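Local coordinates for putative branched-chain amino acid ABC transporter, periplasmic branched-chain amino acid-binding protein (Pseudomonas protegens Pf-5, PDB 4RU0) that probably captures branched-chain amino acids or related solutes in the periplasm and delivers them to an ABC transporter for uptake, at residues L155-E160 with I265-A270. Residues are numbered along the deposited sequence; the frame is centred on the assembly and turned at random.
With P3G (3,6,9,12,15-pentaoxaheptadecane), chain C.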
# COMPACT_ATOMS: atom_id res chain seq x y z
N LEU A 155 -0.86 5.65 -0.34
CA LEU A 155 -1.81 5.71 0.74
C LEU A 155 -1.19 5.49 2.10
O LEU A 155 -0.69 4.44 2.38
CB LEU A 155 -2.92 4.69 0.50
CG LEU A 155 -4.16 4.85 1.35
CD1 LEU A 155 -4.85 6.16 1.04
CD2 LEU A 155 -5.10 3.70 1.15
N THR A 156 -1.30 6.48 2.97
CA THR A 156 -0.99 6.28 4.36
C THR A 156 -2.24 5.94 5.13
O THR A 156 -3.33 6.24 4.71
CB THR A 156 -0.35 7.51 5.00
OG1 THR A 156 -1.29 8.58 5.02
CG2 THR A 156 0.87 7.93 4.23
N PHE A 157 -2.07 5.31 6.27
CA PHE A 157 -3.20 4.97 7.13
C PHE A 157 -3.99 6.21 7.57
O PHE A 157 -5.19 6.12 7.83
CB PHE A 157 -2.72 4.19 8.35
CG PHE A 157 -2.12 2.86 8.00
CD1 PHE A 157 -2.80 1.98 7.17
CD2 PHE A 157 -0.87 2.49 8.49
CE1 PHE A 157 -2.24 0.74 6.84
CE2 PHE A 157 -0.31 1.27 8.16
CZ PHE A 157 -1.00 0.39 7.34
N TYR A 158 -3.34 7.36 7.63
CA TYR A 158 -4.06 8.60 7.95
C TYR A 158 -5.03 8.93 6.83
O TYR A 158 -6.21 9.18 7.08
CB TYR A 158 -3.10 9.77 8.18
CG TYR A 158 -2.53 9.84 9.58
CD1 TYR A 158 -2.38 8.69 10.35
CD2 TYR A 158 -2.16 11.05 10.14
CE1 TYR A 158 -1.86 8.75 11.63
CE2 TYR A 158 -1.64 11.12 11.42
CZ TYR A 158 -1.50 9.97 12.17
OH TYR A 158 -0.98 10.01 13.44
N SER A 159 -4.54 8.93 5.59
CA SER A 159 -5.41 9.16 4.44
C SER A 159 -6.49 8.09 4.32
O SER A 159 -7.61 8.39 3.92
CB SER A 159 -4.59 9.21 3.15
OG SER A 159 -3.69 10.30 3.15
N GLU A 160 -6.14 6.85 4.65
CA GLU A 160 -7.08 5.75 4.55
C GLU A 160 -8.29 6.01 5.44
O GLU A 160 -9.43 5.77 5.04
CB GLU A 160 -6.43 4.42 4.93
CG GLU A 160 -7.31 3.22 4.60
CD GLU A 160 -6.81 1.94 5.24
OE1 GLU A 160 -6.13 2.01 6.29
OE2 GLU A 160 -7.10 0.85 4.69
N ILE A 265 -16.14 -2.78 6.70
CA ILE A 265 -15.19 -2.36 5.68
C ILE A 265 -13.76 -2.60 6.14
O ILE A 265 -13.29 -2.01 7.11
CB ILE A 265 -15.34 -0.88 5.31
CG1 ILE A 265 -16.79 -0.57 4.93
CG2 ILE A 265 -14.41 -0.53 4.17
CD1 ILE A 265 -17.06 0.89 4.67
N GLY A 266 -13.06 -3.47 5.42
CA GLY A 266 -11.71 -3.83 5.80
C GLY A 266 -10.66 -2.83 5.38
O GLY A 266 -10.79 -2.15 4.35
N ASP A 267 -9.61 -2.74 6.19
CA ASP A 267 -8.36 -2.08 5.85
C ASP A 267 -7.81 -2.63 4.53
O ASP A 267 -8.19 -3.73 4.11
CB ASP A 267 -7.35 -2.28 6.97
CG ASP A 267 -6.17 -1.35 6.87
OD1 ASP A 267 -5.20 -1.69 6.15
OD2 ASP A 267 -6.21 -0.29 7.52
N ILE A 268 -6.92 -1.90 3.88
CA ILE A 268 -6.32 -2.41 2.65
C ILE A 268 -5.50 -3.67 2.92
O ILE A 268 -5.32 -4.50 2.04
CB ILE A 268 -5.45 -1.35 1.95
CG1 ILE A 268 -4.25 -0.97 2.82
CG2 ILE A 268 -6.28 -0.12 1.60
CD1 ILE A 268 -3.20 -0.19 2.08
N TRP A 269 -5.04 -3.82 4.16
CA TRP A 269 -4.31 -5.02 4.55
C TRP A 269 -5.24 -6.09 5.11
O TRP A 269 -4.82 -7.01 5.81
CB TRP A 269 -3.21 -4.66 5.55
CG TRP A 269 -2.26 -3.69 4.95
CD1 TRP A 269 -2.16 -2.36 5.23
CD2 TRP A 269 -1.32 -3.95 3.91
NE1 TRP A 269 -1.19 -1.79 4.45
CE2 TRP A 269 -0.66 -2.75 3.63
CE3 TRP A 269 -0.96 -5.10 3.20
CZ2 TRP A 269 0.34 -2.65 2.66
CZ3 TRP A 269 0.04 -5.01 2.24
CH2 TRP A 269 0.67 -3.79 1.98
N ALA A 270 -6.52 -5.95 4.79
CA ALA A 270 -7.51 -6.98 5.10
C ALA A 270 -8.43 -7.14 3.90
O ALA A 270 -9.61 -7.44 4.04
CB ALA A 270 -8.31 -6.61 6.35
O3 P3G C . 3.69 -7.57 1.32
C7 P3G C . 3.86 -6.24 1.78
C8 P3G C . 4.28 -6.27 3.24
O4 P3G C . 3.89 -5.06 3.85
C9 P3G C . 3.43 -5.27 5.18
C10 P3G C . 2.18 -4.44 5.37
O5 P3G C . 2.09 -4.05 6.73
C11 P3G C . 0.81 -4.33 7.27
C12 P3G C . 0.87 -4.19 8.78
O6 P3G C . 0.34 -5.36 9.38
C13 P3G C . 0.66 -5.44 10.75
C14 P3G C . 1.81 -6.40 10.92
O7 P3G C . 2.38 -6.22 12.21
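Glu160 and Phe157, in the first turn of helix 157-172, meet Asp267, Ile268 and Trp269, in the loop that follows strand 264-266, in a buried contact of polar and aromatic groups beside the ligand pocket. The extended Glu160 side chain, with CG anti to the backbone N (chi1 -170°), carries its carboxylate across to the loop, where OE2 accepts from Ile268 N at 2.9 Å. Its other oxygen, OE1, lies 2.6 Å from Asp267 OD2, close enough that one of the two acids probably holds a proton; the carboxylate planes stand nearly perpendicular, at 84°. Arg241 forms a salt bridge with Asp267 OD2 and would probably offset part of the negative charge. The remaining oxygen of this aspartate, OD1, accepts from Trp269 N at 2.9 Å, an Asx turn that fixes the loop just before the indole. The two rings meet rim to rim, Phe157 CE1 lying 3.5 Å from Trp269 CD1, with Phe157 also engaging Arg241 in a cation-pi contact. One indole face lies against the bound pentaoxaheptadecane, whose C10 is 3.7 Å from Trp269 CZ2, while Trp269 NE1 hydrogen-bonds to Gly135 O. With an alanine in place of Trp269, the polyether is likely to lose this flat wall, Phe157 its indole neighbour and Gly135 O the NE1 donor. Such a strand-end loop packed against a helix N-terminus, presenting an aromatic to the bound polyether, is consistent with the binding cleft of a periplasmic binding protein.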